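Local coordinates for putative cytoplasmic protein (PDB 2Q02) that is of unknown function but binds zinc in a xylose isomerase-like TIM barrel and may act as an isomerase, at residues A[35-40]-A[69-74]. Residues are numbered along the deposited sequence; the frame is centred on the assembly and turned at random.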
# COMPACT_ATOMS: atom_id res chain seq x y z
N LYS A 35 7.89 -10.78 3.78
CA LYS A 35 7.67 -9.38 3.45
C LYS A 35 6.63 -8.74 4.35
O LYS A 35 5.60 -9.35 4.63
CB LYS A 35 7.23 -9.23 1.98
CG LYS A 35 8.35 -9.60 0.99
CD LYS A 35 7.90 -9.65 -0.47
CE LYS A 35 9.08 -9.82 -1.39
NZ LYS A 35 9.71 -11.07 -1.00
N VAL A 36 6.92 -7.52 4.80
CA VAL A 36 5.95 -6.69 5.54
C VAL A 36 6.01 -5.25 5.11
O VAL A 36 6.92 -4.84 4.41
CB VAL A 36 6.19 -6.69 7.08
CG1 VAL A 36 5.98 -8.06 7.66
CG2 VAL A 36 7.60 -6.17 7.42
N GLU A 37 5.03 -4.48 5.57
CA GLU A 37 5.02 -3.04 5.48
C GLU A 37 4.82 -2.49 6.88
O GLU A 37 3.96 -2.98 7.62
CB GLU A 37 3.85 -2.56 4.61
CG GLU A 37 3.91 -2.95 3.14
CD GLU A 37 2.76 -2.36 2.35
OE1 GLU A 37 1.69 -3.04 2.29
OE2 GLU A 37 2.91 -1.22 1.82
N LEU A 38 5.57 -1.45 7.22
CA LEU A 38 5.32 -0.70 8.46
C LEU A 38 4.51 0.56 8.15
O LEU A 38 4.23 0.86 6.99
CB LEU A 38 6.64 -0.38 9.18
CG LEU A 38 7.41 -1.57 9.79
CD1 LEU A 38 8.67 -1.10 10.46
CD2 LEU A 38 6.56 -2.36 10.77
N ARG A 39 4.10 1.28 9.19
CA ARG A 39 3.18 2.41 9.04
C ARG A 39 3.29 3.48 10.16
O ARG A 39 3.52 3.16 11.34
CB ARG A 39 1.73 1.90 9.03
CG ARG A 39 1.42 0.64 8.21
CD ARG A 39 -0.07 0.34 8.32
NE ARG A 39 -0.83 1.52 7.92
CZ ARG A 39 -1.26 1.76 6.69
NH1 ARG A 39 -1.09 0.90 5.70
NH2 ARG A 39 -1.90 2.88 6.44
N ASN A 40 3.06 4.74 9.79
CA ASN A 40 3.10 5.83 10.78
C ASN A 40 1.72 6.15 11.41
O ASN A 40 1.60 7.09 12.19
CB ASN A 40 3.71 7.11 10.19
CG ASN A 40 2.79 7.80 9.23
OD1 ASN A 40 1.85 7.19 8.72
ND2 ASN A 40 3.05 9.08 8.95
N THR A 69 7.70 -1.50 2.40
CA THR A 69 7.41 -0.06 2.41
C THR A 69 7.11 0.47 3.78
O THR A 69 6.88 -0.29 4.73
CB THR A 69 6.18 0.36 1.52
OG1 THR A 69 4.96 0.19 2.25
CG2 THR A 69 6.11 -0.46 0.24
N ILE A 70 7.09 1.80 3.85
CA ILE A 70 6.43 2.52 4.91
C ILE A 70 5.24 3.29 4.33
O ILE A 70 5.33 3.88 3.27
CB ILE A 70 7.42 3.45 5.62
CG1 ILE A 70 8.42 2.56 6.41
CG2 ILE A 70 6.69 4.42 6.54
CD1 ILE A 70 9.54 3.31 7.04
N ASN A 71 4.12 3.21 5.03
CA ASN A 71 2.91 3.99 4.72
C ASN A 71 2.72 5.03 5.82
O ASN A 71 2.61 4.62 6.98
CB ASN A 71 1.65 3.11 4.75
CG ASN A 71 1.60 2.11 3.62
OD1 ASN A 71 0.88 2.32 2.65
ND2 ASN A 71 2.37 1.00 3.75
N ALA A 72 2.62 6.33 5.52
CA ALA A 72 2.69 6.92 4.17
C ALA A 72 2.81 8.41 4.35
O ALA A 72 2.51 8.91 5.44
CB ALA A 72 1.44 6.60 3.35
N VAL A 73 3.27 9.11 3.31
CA VAL A 73 3.23 10.56 3.27
C VAL A 73 1.86 11.02 2.82
O VAL A 73 1.36 10.55 1.80
CB VAL A 73 4.17 11.14 2.23
CG1 VAL A 73 4.07 12.70 2.27
CG2 VAL A 73 5.58 10.66 2.46
N TYR A 74 1.28 11.99 3.53
CA TYR A 74 0.03 12.64 3.10
C TYR A 74 0.03 14.13 3.51
O TYR A 74 0.45 14.45 4.61
CB TYR A 74 -1.21 11.91 3.67
CG TYR A 74 -2.53 12.64 3.38
CD1 TYR A 74 -3.22 12.40 2.19
CD2 TYR A 74 -3.06 13.57 4.27
CE1 TYR A 74 -4.39 13.07 1.89
CE2 TYR A 74 -4.23 14.25 3.97
CZ TYR A 74 -4.89 13.99 2.76
OH TYR A 74 -6.05 14.63 2.41
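Glu-37 OE2 takes two hydrogen bonds from the neighbouring strand: the hydroxyl OG1 of Thr-69 donates to its anti lone pair at 2.5 Å, and ND2 of Asn-71 reaches it at 3.0 Å from above the carboxylate plane. Extended beyond CG, the Glu-37 chain runs alongside Thr-69 and brings the carboxylate over to both donors. The same oxygen also bonds NE2 of His-197, a zinc ligand, a geometry consistent with Thr-69 and Asn-71 fixing the carboxylate that in turn orients this first-shell histidine. Backbone bonds pair the strands on both sides of Leu-38, its N to Thr-69 O (3.0 Å) and its O to Asn-71 N. These neighbours are the second and third parallel strands of the TIM barrel, 35-39 and 66-73, linked by helix 53-62 in a beta-alpha-beta unit. Beyond Glu-37 on the barrel's inner face, the Arg-39 guanidinium stacks on Asn-71, the two flat groups only 15° apart and Asn-71 CB 3.6 Å above the guanidinium plane near its rim. A bend at chi3 (55°) turns the arginine head toward Asn-71, with NH1 lying over its CB and CG. Salt bridges to Asp-41 and to the zinc ligand Glu-245 hold that head, while the Asn-71 side chain lies about 5 Å from the bound zinc. Just past the strand, Asn-40 N bonds Asn-71 O at 2.8 Å, and Asn-40 OD1 accepts a weak bond from Ala-72 N, whose preceding peptide is cis. On the outer face Leu-38 CB and Ile-70 CG1 meet loosely at 4.4 Å, and Ile-70 continues onto Ala-94 and Val-97 of helix 81-97.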